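Local coordinates for putative immunoglobulin-blocking virulence protein (Mycoplasma mycoides subsp. capri, PDB 7ADK), which probably binds host antibodies and blocks their action, as a virulence protein of a pathogenic mycoplasma, at residues T486-L491 / K513-N518; L554-E559 / T607-S612; N603-G608 / E634-T639; K618-L623 / L657-L662; I638-L643 / K674-F679. One frame throughout, in Å; residues are numbered along the deposited sequence.

How the contacts relate
Contacts 2 and 5 are neighbouring strand pairs of one parallel sheet, and contact 3 joins the two loops that lead into strands 608-610 and 640-643 between them. Contact 2 is buried almost throughout, with leucine and phenylalanine beside its backbone bonds. Contact 5 lies at the end of the sheet, with one greasy face and one polar face. At the opposite end, contact 1 ties a loop to strand 516-517 and the residues before it by threonine hydroxyls and a tryptophan, near the second protein. Contact 3 adds a tyrosine-arginine overlap to one backbone-to-backbone bond. Contact 4, farthest from the chain's centre, uses a glutamate to hold a turn, and touches contact 5 through L620 and L641.

Contact 1: residues T486-L491 / K513-N518; sequences TNTASL and KAWSYN
Two threonines carry this contact, each giving its hydroxyl proton to a backbone carbonyl of the other segment. T486 OG1 lies 2.6 Å from A514 O, and T488 OG1 sits at the same 2.6 Å from S516 O. The two donors skip one residue, as do the two acceptors, which suits segments that run almost parallel. With OG1 opposite its own backbone N (chi1 -174°), T486 also leans over the indole of W515: its CB stands 3.9 Å from the centroid of the six-membered ring, a CH-pi contact nearly on the ring normal, while OG1 covers the same ring nearer its rim. T488 meets that indole differently, bringing the methyl CG2 to the ring edge, 3.7 Å from W515 CZ3. Farther along, L491 CD1 rests 3.8 Å from N518 ND2.

The second shell fixes these groups. W515 NE1 donates to N509 O, which sets the turn of the indole, and N518 is held at both ends of its amide, ND2 by D560 and OD1 by the backbone N of L520. A514 centres an inverse gamma turn just ahead of strand 516-517. K679 of the Lipoprotein chain bonds T486 O. Threonine suits both places because one short branch bonds while its carbons pack, so this loop can satisfy carbonyls on and just before the sheet's outermost strand without being a strand itself.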
# COMPACT_ATOMS: atom_id res chain seq x y z
N THR A 486 -2.88 -5.36 -13.54
CA THR A 486 -4.04 -4.72 -14.21
C THR A 486 -3.75 -4.37 -15.68
O THR A 486 -4.08 -3.32 -16.21
CB THR A 486 -4.70 -3.64 -13.34
OG1 THR A 486 -5.84 -3.22 -14.01
CG2 THR A 486 -3.86 -2.41 -13.03
N ASN A 487 -3.03 -5.28 -16.37
CA ASN A 487 -2.54 -5.05 -17.72
C ASN A 487 -3.43 -5.76 -18.75
O ASN A 487 -3.13 -6.84 -19.22
CB ASN A 487 -1.06 -5.43 -17.79
CG ASN A 487 -0.41 -5.01 -19.09
OD1 ASN A 487 -1.03 -4.49 -20.00
ND2 ASN A 487 0.86 -5.20 -19.22
N THR A 488 -4.54 -5.12 -19.11
CA THR A 488 -5.51 -5.55 -20.13
C THR A 488 -5.20 -5.02 -21.55
O THR A 488 -6.09 -4.93 -22.40
CB THR A 488 -6.92 -5.10 -19.72
OG1 THR A 488 -6.89 -3.71 -19.51
CG2 THR A 488 -7.40 -5.75 -18.46
N ALA A 489 -3.95 -4.65 -21.84
CA ALA A 489 -3.55 -3.99 -23.08
C ALA A 489 -3.63 -4.85 -24.36
O ALA A 489 -3.55 -4.31 -25.46
CB ALA A 489 -2.13 -3.46 -22.90
N SER A 490 -3.77 -6.17 -24.25
CA SER A 490 -3.92 -7.06 -25.40
C SER A 490 -5.28 -6.94 -26.08
O SER A 490 -6.31 -6.85 -25.41
CB SER A 490 -3.63 -8.50 -25.00
OG SER A 490 -2.29 -8.56 -24.59
N LEU A 491 -5.30 -6.94 -27.42
CA LEU A 491 -6.46 -6.58 -28.25
C LEU A 491 -6.78 -7.68 -29.28
O LEU A 491 -5.87 -8.23 -29.90
CB LEU A 491 -6.19 -5.20 -28.88
CG LEU A 491 -7.31 -4.66 -29.79
CD1 LEU A 491 -7.45 -3.15 -29.65
CD2 LEU A 491 -7.06 -4.99 -31.25
N LYS A 513 -9.99 1.49 -9.73
CA LYS A 513 -10.23 2.48 -10.81
C LYS A 513 -9.30 2.31 -12.01
O LYS A 513 -9.71 2.57 -13.14
CB LYS A 513 -10.13 3.91 -10.26
CG LYS A 513 -11.30 4.27 -9.34
CD LYS A 513 -11.14 5.69 -8.81
CE LYS A 513 -12.34 6.06 -7.95
NZ LYS A 513 -12.21 7.41 -7.37
N ALA A 514 -8.09 1.82 -11.79
CA ALA A 514 -7.19 1.33 -12.82
C ALA A 514 -7.58 -0.09 -13.29
O ALA A 514 -6.82 -1.02 -13.14
CB ALA A 514 -5.75 1.39 -12.28
N TRP A 515 -8.77 -0.26 -13.85
CA TRP A 515 -9.17 -1.37 -14.71
C TRP A 515 -9.76 -0.75 -15.97
O TRP A 515 -10.73 0.01 -15.89
CB TRP A 515 -10.21 -2.30 -14.05
CG TRP A 515 -9.68 -3.37 -13.16
CD1 TRP A 515 -9.89 -3.48 -11.84
CD2 TRP A 515 -8.89 -4.54 -13.53
NE1 TRP A 515 -9.23 -4.58 -11.34
CE2 TRP A 515 -8.54 -5.23 -12.34
CE3 TRP A 515 -8.41 -5.07 -14.75
CZ2 TRP A 515 -7.65 -6.30 -12.35
CZ3 TRP A 515 -7.58 -6.20 -14.77
CH2 TRP A 515 -7.17 -6.79 -13.57
N SER A 516 -9.20 -1.07 -17.13
CA SER A 516 -9.64 -0.52 -18.41
C SER A 516 -9.91 -1.61 -19.43
O SER A 516 -9.29 -2.67 -19.38
CB SER A 516 -8.59 0.42 -18.98
OG SER A 516 -8.07 1.34 -18.06
N TYR A 517 -10.74 -1.32 -20.42
CA TYR A 517 -10.81 -2.09 -21.65
C TYR A 517 -10.79 -1.12 -22.82
O TYR A 517 -11.22 0.03 -22.71
CB TYR A 517 -12.04 -3.01 -21.65
CG TYR A 517 -13.40 -2.34 -21.69
CD1 TYR A 517 -13.94 -1.81 -20.52
CD2 TYR A 517 -14.13 -2.26 -22.89
CE1 TYR A 517 -15.22 -1.22 -20.52
CE2 TYR A 517 -15.40 -1.66 -22.90
CZ TYR A 517 -15.96 -1.16 -21.71
OH TYR A 517 -17.21 -0.66 -21.70
N ASN A 518 -10.27 -1.58 -23.95
CA ASN A 518 -10.48 -0.87 -25.21
C ASN A 518 -11.85 -1.29 -25.75
O ASN A 518 -12.06 -2.48 -25.98
CB ASN A 518 -9.31 -1.18 -26.16
CG ASN A 518 -9.29 -0.26 -27.36
OD1 ASN A 518 -10.30 0.09 -27.92
ND2 ASN A 518 -8.13 0.15 -27.80

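Contact 2: residues L554-E559 / T607-S612; sequences LAFDQE and TGLDFS
L554 and A555 run parallel to L609 and D610 as paired strand residues. L554 is gripped through both backbone polar atoms: its N donates to G608 O at 3.0 Å, and its O accepts from D610 N at 2.9 Å. Beyond the bridges the pairing fades, the bond from F556 N to D610 O being weak. The strands are adjacent members of a parallel sheet whose order follows the sequence, a solenoid-like arrangement reminiscent of leucine-rich repeats. L554 and L609 project to the same face, where L554 CB lies 4.0 Å from L609 CD2 and helix 567-579 packs on both. L609 CD2 also touches the ring edge of F556 at CE2, 3.8 Å away. The side chains of F556 and F611 run next to each other in the same direction, F556 CD2 3.7 Å from F611 CE1. On the other face, small A555 gives its CB a place beside D610 OD2. D610 OD1 instead closes an Asx turn, accepting from S612 N at 3.0 Å and also from the hydroxyl of S612.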
# COMPACT_ATOMS: atom_id res chain seq x y z
N LEU A 554 -12.84 3.58 -20.28
CA LEU A 554 -12.52 3.26 -21.66
C LEU A 554 -11.10 3.75 -21.98
O LEU A 554 -10.81 4.93 -21.83
CB LEU A 554 -13.54 3.93 -22.60
CG LEU A 554 -15.01 3.58 -22.35
CD1 LEU A 554 -15.87 4.24 -23.42
CD2 LEU A 554 -15.23 2.08 -22.38
N ALA A 555 -10.22 2.86 -22.44
CA ALA A 555 -8.82 3.16 -22.74
C ALA A 555 -8.47 2.81 -24.19
O ALA A 555 -8.35 1.64 -24.54
CB ALA A 555 -7.91 2.43 -21.76
N PHE A 556 -8.26 3.81 -25.05
CA PHE A 556 -7.87 3.61 -26.44
C PHE A 556 -6.35 3.40 -26.59
O PHE A 556 -5.58 3.90 -25.78
CB PHE A 556 -8.42 4.76 -27.28
CG PHE A 556 -9.93 4.79 -27.32
CD1 PHE A 556 -10.61 4.04 -28.29
CD2 PHE A 556 -10.66 5.54 -26.38
CE1 PHE A 556 -12.02 4.05 -28.34
CE2 PHE A 556 -12.06 5.55 -26.42
CZ PHE A 556 -12.74 4.81 -27.40
N ASP A 557 -5.93 2.64 -27.60
CA ASP A 557 -4.53 2.31 -27.85
C ASP A 557 -3.95 3.13 -29.02
O ASP A 557 -4.67 3.85 -29.72
CB ASP A 557 -4.37 0.78 -28.01
CG ASP A 557 -2.98 0.25 -27.61
OD1 ASP A 557 -2.05 1.05 -27.36
OD2 ASP A 557 -2.81 -0.99 -27.50
N GLN A 558 -2.64 3.10 -29.23
CA GLN A 558 -1.98 4.01 -30.18
C GLN A 558 -2.42 3.83 -31.64
O GLN A 558 -2.56 4.81 -32.35
CB GLN A 558 -0.45 3.90 -30.08
CG GLN A 558 0.31 4.92 -30.93
CD GLN A 558 -0.06 6.38 -30.64
OE1 GLN A 558 0.49 7.04 -29.78
NE2 GLN A 558 -0.99 6.95 -31.36
N GLU A 559 -2.68 2.60 -32.07
CA GLU A 559 -3.14 2.24 -33.41
C GLU A 559 -4.60 2.66 -33.72
O GLU A 559 -5.10 2.41 -34.81
CB GLU A 559 -2.88 0.73 -33.64
CG GLU A 559 -3.48 -0.24 -32.60
CD GLU A 559 -2.48 -0.70 -31.52
OE1 GLU A 559 -1.70 0.12 -31.02
OE2 GLU A 559 -2.45 -1.91 -31.18
N THR A 607 -17.72 6.14 -17.06
CA THR A 607 -17.54 7.60 -16.92
C THR A 607 -16.07 8.06 -16.98
O THR A 607 -15.82 9.26 -16.91
CB THR A 607 -18.19 8.13 -15.64
OG1 THR A 607 -17.58 7.59 -14.48
CG2 THR A 607 -19.68 7.85 -15.56
N GLY A 608 -15.10 7.16 -17.13
CA GLY A 608 -13.69 7.49 -17.35
C GLY A 608 -13.23 7.35 -18.80
O GLY A 608 -13.59 6.40 -19.47
N LEU A 609 -12.37 8.27 -19.26
CA LEU A 609 -11.59 8.15 -20.49
C LEU A 609 -10.09 8.20 -20.21
O LEU A 609 -9.60 9.15 -19.62
CB LEU A 609 -11.97 9.24 -21.50
CG LEU A 609 -13.17 8.90 -22.40
CD1 LEU A 609 -13.54 10.13 -23.21
CD2 LEU A 609 -12.84 7.80 -23.40
N ASP A 610 -9.36 7.21 -20.70
CA ASP A 610 -7.90 7.16 -20.66
C ASP A 610 -7.30 7.24 -22.07
O ASP A 610 -7.55 6.40 -22.93
CB ASP A 610 -7.46 5.91 -19.89
CG ASP A 610 -5.95 5.69 -19.91
OD1 ASP A 610 -5.20 6.68 -19.88
OD2 ASP A 610 -5.49 4.53 -20.01
N PHE A 611 -6.46 8.24 -22.30
CA PHE A 611 -5.70 8.44 -23.52
C PHE A 611 -4.18 8.31 -23.32
O PHE A 611 -3.41 8.69 -24.19
CB PHE A 611 -6.12 9.76 -24.18
CG PHE A 611 -7.57 9.81 -24.61
CD1 PHE A 611 -8.04 8.94 -25.61
CD2 PHE A 611 -8.45 10.76 -24.07
CE1 PHE A 611 -9.35 9.03 -26.08
CE2 PHE A 611 -9.77 10.85 -24.53
CZ PHE A 611 -10.22 9.98 -25.54
N SER A 612 -3.71 7.72 -22.22
CA SER A 612 -2.28 7.53 -21.92
C SER A 612 -1.48 6.76 -22.98
O SER A 612 -0.28 7.00 -23.14
CB SER A 612 -2.12 6.78 -20.61
OG SER A 612 -2.78 7.45 -19.58

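Contact 3: residues N603-G608 / E634-T639; sequences NSYPTG and EPRKIT
Y605 and R636 meet where two loops approach neighbouring strands of the parallel sheet, 608-610 and 640-643, and the contact closes like a strand pair only at its far end. The arginine's aliphatic part lies over the tyrosine: R636 CD stands 3.6 Å from the ring centroid, 8° off the normal, a CH-pi contact over the centre of one face. R636 is bent at its second torsion (chi2 -44°), which carries CD over the ring and the guanidinium on toward the CD1 corner, where NH2 is 3.3 Å from Y605 CD1. The guanidinium is not stacked flat, since its plane makes 37° with the ring. NH1 donates to the carbonyls of Y577 and L600, so arginine combines a greasy cover with a charged tip bonded in the interior. Tyrosine fits opposite because its hydroxyl reaches beyond the overlap and accepts from the backbone, K637 N to Y605 OH at 3.2 Å and almost straight. K637 O lies at the edge of the same ring, 3.5 Å from Y605 CE2. Nearer the strands, T639 N donates to T607 O at 2.8 Å. The two threonines face each other as well, T607 OG1 lying 3.1 Å from T639 OG1. The methyl T639 CG2 rests 3.8 Å from T607 CB.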
# COMPACT_ATOMS: atom_id res chain seq x y z
N ASN A 603 -29.50 5.10 -18.26
CA ASN A 603 -28.66 3.99 -17.87
C ASN A 603 -27.23 4.43 -17.55
O ASN A 603 -26.77 5.46 -18.03
CB ASN A 603 -28.70 2.96 -19.00
CG ASN A 603 -30.07 2.35 -19.12
OD1 ASN A 603 -30.34 1.33 -18.52
ND2 ASN A 603 -31.01 2.97 -19.78
N SER A 604 -26.51 3.63 -16.76
CA SER A 604 -25.10 3.84 -16.48
C SER A 604 -24.20 3.54 -17.68
O SER A 604 -24.60 2.85 -18.62
CB SER A 604 -24.70 3.04 -15.25
OG SER A 604 -23.34 3.18 -14.95
N TYR A 605 -22.99 4.08 -17.68
CA TYR A 605 -21.95 3.97 -18.70
C TYR A 605 -20.59 4.18 -18.03
O TYR A 605 -20.55 4.85 -17.01
CB TYR A 605 -22.21 5.02 -19.81
CG TYR A 605 -22.46 6.44 -19.34
CD1 TYR A 605 -23.74 6.80 -18.89
CD2 TYR A 605 -21.43 7.40 -19.33
CE1 TYR A 605 -23.98 8.09 -18.38
CE2 TYR A 605 -21.68 8.70 -18.86
CZ TYR A 605 -22.96 9.05 -18.38
OH TYR A 605 -23.21 10.31 -17.96
N PRO A 606 -19.46 3.69 -18.58
CA PRO A 606 -18.14 3.97 -18.04
C PRO A 606 -17.77 5.45 -18.19
O PRO A 606 -17.57 5.96 -19.29
CB PRO A 606 -17.17 3.02 -18.74
CG PRO A 606 -17.91 2.61 -19.98
CD PRO A 606 -19.38 2.73 -19.65
N THR A 607 -17.72 6.14 -17.06
CA THR A 607 -17.54 7.60 -16.92
C THR A 607 -16.07 8.06 -16.98
O THR A 607 -15.82 9.26 -16.91
CB THR A 607 -18.19 8.13 -15.64
OG1 THR A 607 -17.58 7.59 -14.48
CG2 THR A 607 -19.68 7.85 -15.56
N GLY A 608 -15.10 7.16 -17.13
CA GLY A 608 -13.69 7.49 -17.35
C GLY A 608 -13.23 7.35 -18.80
O GLY A 608 -13.59 6.40 -19.47
N GLU A 634 -30.46 11.37 -22.97
CA GLU A 634 -29.42 12.16 -22.29
C GLU A 634 -28.08 12.11 -23.04
O GLU A 634 -27.69 11.03 -23.49
CB GLU A 634 -29.26 11.63 -20.84
CG GLU A 634 -28.02 12.15 -20.10
CD GLU A 634 -27.87 11.67 -18.66
OE1 GLU A 634 -28.83 11.74 -17.88
OE2 GLU A 634 -26.75 11.27 -18.28
N PRO A 635 -27.32 13.22 -23.13
CA PRO A 635 -25.90 13.22 -23.51
C PRO A 635 -24.98 12.78 -22.36
O PRO A 635 -25.11 13.24 -21.23
CB PRO A 635 -25.62 14.67 -23.92
CG PRO A 635 -26.55 15.48 -23.03
CD PRO A 635 -27.77 14.59 -22.89
N ARG A 636 -23.99 11.93 -22.63
CA ARG A 636 -23.05 11.44 -21.61
C ARG A 636 -22.16 12.55 -21.05
O ARG A 636 -21.79 13.47 -21.77
CB ARG A 636 -22.18 10.29 -22.17
CG ARG A 636 -22.94 9.14 -22.85
CD ARG A 636 -24.16 8.70 -22.06
NE ARG A 636 -24.81 7.51 -22.61
CZ ARG A 636 -25.80 6.86 -22.03
NH1 ARG A 636 -26.29 5.81 -22.58
NH2 ARG A 636 -26.35 7.24 -20.92
N LYS A 637 -21.74 12.45 -19.78
CA LYS A 637 -20.74 13.34 -19.16
C LYS A 637 -19.67 12.50 -18.47
O LYS A 637 -19.99 11.56 -17.76
CB LYS A 637 -21.41 14.29 -18.15
CG LYS A 637 -22.45 15.27 -18.69
CD LYS A 637 -21.83 16.29 -19.65
CE LYS A 637 -22.83 17.32 -20.18
NZ LYS A 637 -23.08 18.43 -19.25
N ILE A 638 -18.40 12.81 -18.70
CA ILE A 638 -17.30 12.04 -18.11
C ILE A 638 -16.90 12.65 -16.77
O ILE A 638 -17.05 13.85 -16.56
CB ILE A 638 -16.12 11.84 -19.09
CG1 ILE A 638 -15.33 13.12 -19.37
CG2 ILE A 638 -16.64 11.18 -20.38
CD1 ILE A 638 -14.10 12.92 -20.24
N THR A 639 -16.45 11.81 -15.84
CA THR A 639 -15.99 12.21 -14.51
C THR A 639 -14.48 12.35 -14.43
O THR A 639 -13.95 13.01 -13.55
CB THR A 639 -16.48 11.26 -13.41
OG1 THR A 639 -15.93 9.97 -13.52
CG2 THR A 639 -17.99 11.10 -13.34

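Contact 4: residues K618-L623 / L657-L662; sequences KSLKGL and LNEANL
E659 reaches across the S619-L620 backbone, and nearly every atom of its side chain finds a neighbour there. Its CB lies 3.8 Å from S619 CB. Next, CG, set opposite the glutamate's own backbone N (chi1 168°), passes the same serine carbon and comes within 3.6 Å of L620 N. The chain stays extended, and CD again packs on S619 CB. At the tip, OE2 accepts from L620 N at 3.0 Å with an angle of 164°, met on its anti side and somewhat out of the carboxylate plane. Glutamate suits this place because its length lets one carboxylate oxygen bond a backbone N-H while its methylenes cover the serine.

On the other segment, S619 OG accepts from K621 N in an ST turn and also bonds D655. A type II turn follows from L620 to L623, with G622 at positive phi, where glycine is favoured. The methyl of A660, small enough to come close to the start of the turn, has its CB 3.3 Å from L620 O and also packs on L620 CB. K621 runs beside N658, K621 CD 3.6 Å from N658 ND2.

Helix 698-709 borders the contact, Y707 packing on S619 and E659 while N703 bonds E659 O. L620 turns to the sheet instead, touching L641 of strand 640-643 and I638 in the loop before it, and G622 O is bonded by N570 of helix 567-579.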
# COMPACT_ATOMS: atom_id res chain seq x y z
N LYS A 618 -4.94 15.77 -26.76
CA LYS A 618 -4.68 16.76 -25.69
C LYS A 618 -5.94 17.29 -25.01
O LYS A 618 -5.86 18.01 -24.03
CB LYS A 618 -3.82 17.89 -26.29
CG LYS A 618 -2.36 17.42 -26.51
CD LYS A 618 -1.50 18.43 -27.25
CE LYS A 618 -1.80 18.58 -28.74
NZ LYS A 618 -1.36 17.43 -29.57
N SER A 619 -7.11 16.95 -25.52
CA SER A 619 -8.37 17.62 -25.24
C SER A 619 -9.54 16.70 -25.60
O SER A 619 -9.35 15.67 -26.25
CB SER A 619 -8.41 18.90 -26.08
OG SER A 619 -8.29 18.65 -27.46
N LEU A 620 -10.77 17.08 -25.27
CA LEU A 620 -11.99 16.48 -25.84
C LEU A 620 -12.32 17.01 -27.26
O LEU A 620 -13.46 16.89 -27.70
CB LEU A 620 -13.16 16.64 -24.85
CG LEU A 620 -13.32 15.51 -23.83
CD1 LEU A 620 -12.08 15.24 -23.01
CD2 LEU A 620 -14.45 15.85 -22.87
N LYS A 621 -11.37 17.62 -27.99
CA LYS A 621 -11.59 18.04 -29.39
C LYS A 621 -11.93 16.82 -30.25
O LYS A 621 -11.26 15.80 -30.17
CB LYS A 621 -10.35 18.75 -29.95
CG LYS A 621 -10.59 19.40 -31.33
CD LYS A 621 -9.32 19.84 -32.05
CE LYS A 621 -8.69 18.76 -32.92
NZ LYS A 621 -9.42 18.57 -34.20
N GLY A 622 -12.94 16.94 -31.10
CA GLY A 622 -13.31 15.92 -32.09
C GLY A 622 -14.05 14.71 -31.53
O GLY A 622 -14.28 13.77 -32.26
N LEU A 623 -14.43 14.71 -30.25
CA LEU A 623 -15.12 13.62 -29.56
C LEU A 623 -16.61 13.95 -29.32
O LEU A 623 -16.94 15.01 -28.79
CB LEU A 623 -14.40 13.32 -28.23
CG LEU A 623 -12.91 12.95 -28.33
CD1 LEU A 623 -12.39 12.55 -26.96
CD2 LEU A 623 -12.65 11.78 -29.28
N LEU A 657 -9.94 27.12 -27.66
CA LEU A 657 -11.19 27.73 -28.11
C LEU A 657 -12.24 26.68 -28.50
O LEU A 657 -13.44 26.94 -28.44
CB LEU A 657 -10.90 28.61 -29.34
CG LEU A 657 -10.05 29.87 -29.10
CD1 LEU A 657 -8.55 29.60 -29.03
CD2 LEU A 657 -10.26 30.84 -30.25
N ASN A 658 -11.78 25.49 -28.90
CA ASN A 658 -12.56 24.40 -29.46
C ASN A 658 -12.18 23.02 -28.87
O ASN A 658 -12.43 21.99 -29.49
CB ASN A 658 -12.50 24.47 -30.99
CG ASN A 658 -11.10 24.32 -31.55
OD1 ASN A 658 -10.37 25.28 -31.74
ND2 ASN A 658 -10.70 23.13 -31.86
N GLU A 659 -11.63 22.95 -27.66
CA GLU A 659 -11.82 21.75 -26.84
C GLU A 659 -13.30 21.68 -26.45
O GLU A 659 -13.87 22.67 -25.97
CB GLU A 659 -10.92 21.73 -25.59
CG GLU A 659 -11.42 20.61 -24.66
CD GLU A 659 -10.57 20.28 -23.44
OE1 GLU A 659 -9.94 21.19 -22.87
OE2 GLU A 659 -10.59 19.11 -23.02
N ALA A 660 -13.92 20.51 -26.59
CA ALA A 660 -15.30 20.33 -26.20
C ALA A 660 -15.42 20.44 -24.66
O ALA A 660 -14.76 19.73 -23.90
CB ALA A 660 -15.81 19.04 -26.83
N ASN A 661 -16.23 21.40 -24.22
CA ASN A 661 -16.16 22.09 -22.93
C ASN A 661 -16.98 21.45 -21.78
O ASN A 661 -16.42 20.96 -20.80
CB ASN A 661 -16.52 23.58 -23.16
CG ASN A 661 -17.84 23.87 -23.88
OD1 ASN A 661 -18.59 23.00 -24.29
ND2 ASN A 661 -18.19 25.11 -24.04
N LEU A 662 -18.31 21.48 -21.90
CA LEU A 662 -19.27 21.08 -20.86
C LEU A 662 -19.40 19.55 -20.71
O LEU A 662 -20.19 19.07 -19.90
CB LEU A 662 -20.65 21.69 -21.17
CG LEU A 662 -20.72 23.22 -21.33
CD1 LEU A 662 -22.07 23.61 -21.88
CD2 LEU A 662 -20.50 23.93 -20.02

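Contact 5: residues I638-L643 / K674-F679; sequences ITELTL and KPKIHF
The imidazole of H678 meets E640 at its edge: E640 CG lies near the ring plane, and NE2 donates to E640 OE1 at 2.8 Å. That oxygen is close to the plane of the ring, yet it is approached from above its own carboxylate, the two planes standing 53° apart. The bond is bent, 135° at the hydrogen. An extended glutamate (chi1 -170°) spans to the histidine two residues along the other strand, passing K676, whose CD is 3.8 Å from OE1. T642 shares this polar face, its OG1 3.7 Å from H678 CB. On the other face F679 runs beside L643, F679 CE1 3.7 Å from L643 CD1, and its ring also meets that of F650. I677 and L641 extend this apolar side, where Y707 of helix 698-709 packs. Backbone bonds run from T639 O to K676 N, at 2.9 Å, through to L643 N and H678 O. Such parallel pairing of sequential strands, with aliphatic residues turned inward, recalls a leucine-rich-repeat solenoid.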
# COMPACT_ATOMS: atom_id res chain seq x y z
N ILE A 638 -18.40 12.81 -18.70
CA ILE A 638 -17.30 12.04 -18.11
C ILE A 638 -16.90 12.65 -16.77
O ILE A 638 -17.05 13.85 -16.56
CB ILE A 638 -16.12 11.84 -19.09
CG1 ILE A 638 -15.33 13.12 -19.37
CG2 ILE A 638 -16.64 11.18 -20.38
CD1 ILE A 638 -14.10 12.92 -20.24
N THR A 639 -16.45 11.81 -15.84
CA THR A 639 -15.99 12.21 -14.51
C THR A 639 -14.48 12.35 -14.43
O THR A 639 -13.95 13.01 -13.55
CB THR A 639 -16.48 11.26 -13.41
OG1 THR A 639 -15.93 9.97 -13.52
CG2 THR A 639 -17.99 11.10 -13.34
N GLU A 640 -13.75 11.75 -15.37
CA GLU A 640 -12.30 11.62 -15.32
C GLU A 640 -11.71 11.53 -16.72
O GLU A 640 -12.26 10.87 -17.60
CB GLU A 640 -11.96 10.40 -14.47
CG GLU A 640 -10.48 10.28 -14.15
CD GLU A 640 -10.28 9.36 -12.95
OE1 GLU A 640 -9.64 9.77 -11.95
OE2 GLU A 640 -10.77 8.22 -12.98
N LEU A 641 -10.55 12.17 -16.92
CA LEU A 641 -9.83 12.24 -18.18
C LEU A 641 -8.33 12.09 -17.94
O LEU A 641 -7.71 12.99 -17.41
CB LEU A 641 -10.15 13.59 -18.84
CG LEU A 641 -9.41 13.85 -20.16
CD1 LEU A 641 -9.86 12.91 -21.26
CD2 LEU A 641 -9.62 15.29 -20.60
N THR A 642 -7.74 10.99 -18.37
CA THR A 642 -6.29 10.81 -18.35
C THR A 642 -5.71 11.07 -19.74
O THR A 642 -6.22 10.59 -20.74
CB THR A 642 -5.86 9.44 -17.81
OG1 THR A 642 -6.50 9.15 -16.60
CG2 THR A 642 -4.37 9.40 -17.55
N LEU A 643 -4.65 11.88 -19.79
CA LEU A 643 -3.95 12.33 -20.97
C LEU A 643 -2.50 11.87 -20.93
O LEU A 643 -1.86 11.83 -19.88
CB LEU A 643 -4.05 13.86 -21.05
CG LEU A 643 -5.46 14.41 -21.24
CD1 LEU A 643 -5.46 15.93 -21.13
CD2 LEU A 643 -6.04 14.01 -22.59
N LYS A 674 -15.71 17.80 -7.69
CA LYS A 674 -15.49 18.18 -9.09
C LYS A 674 -14.86 17.01 -9.87
O LYS A 674 -14.30 16.11 -9.26
CB LYS A 674 -14.66 19.48 -9.12
CG LYS A 674 -15.33 20.66 -8.39
CD LYS A 674 -16.72 21.05 -8.93
CE LYS A 674 -17.39 22.14 -8.08
NZ LYS A 674 -18.03 21.60 -6.86
N PRO A 675 -14.96 16.99 -11.21
CA PRO A 675 -14.34 15.95 -12.02
C PRO A 675 -12.80 16.09 -12.08
O PRO A 675 -12.25 17.08 -11.63
CB PRO A 675 -15.01 16.08 -13.37
CG PRO A 675 -15.28 17.56 -13.48
CD PRO A 675 -15.65 17.95 -12.06
N LYS A 676 -12.09 15.10 -12.64
CA LYS A 676 -10.62 15.01 -12.62
C LYS A 676 -9.98 15.03 -14.00
O LYS A 676 -10.49 14.46 -14.96
CB LYS A 676 -10.16 13.77 -11.84
CG LYS A 676 -10.37 13.91 -10.34
CD LYS A 676 -9.73 12.77 -9.56
CE LYS A 676 -9.95 12.96 -8.06
NZ LYS A 676 -9.29 11.93 -7.26
N ILE A 677 -8.81 15.65 -14.09
CA ILE A 677 -7.86 15.47 -15.18
C ILE A 677 -6.59 14.87 -14.58
O ILE A 677 -6.18 15.25 -13.49
CB ILE A 677 -7.61 16.77 -15.97
CG1 ILE A 677 -8.89 17.27 -16.66
CG2 ILE A 677 -6.51 16.56 -17.03
CD1 ILE A 677 -8.80 18.68 -17.21
N HIS A 678 -5.97 13.95 -15.30
CA HIS A 678 -4.73 13.26 -14.95
C HIS A 678 -3.74 13.27 -16.11
O HIS A 678 -4.15 13.35 -17.27
CB HIS A 678 -5.01 11.81 -14.58
CG HIS A 678 -5.67 11.57 -13.26
ND1 HIS A 678 -5.03 11.52 -12.03
CD2 HIS A 678 -6.96 11.21 -13.10
CE1 HIS A 678 -5.96 11.14 -11.15
NE2 HIS A 678 -7.13 10.95 -11.77
N PHE A 679 -2.46 13.09 -15.84
CA PHE A 679 -1.41 12.94 -16.85
C PHE A 679 -0.54 11.72 -16.59
O PHE A 679 -0.26 11.40 -15.44
CB PHE A 679 -0.57 14.22 -16.93
CG PHE A 679 -1.31 15.45 -17.39
CD1 PHE A 679 -1.67 15.58 -18.73
CD2 PHE A 679 -1.66 16.46 -16.48
CE1 PHE A 679 -2.38 16.70 -19.17
CE2 PHE A 679 -2.38 17.58 -16.92
CZ PHE A 679 -2.75 17.70 -18.26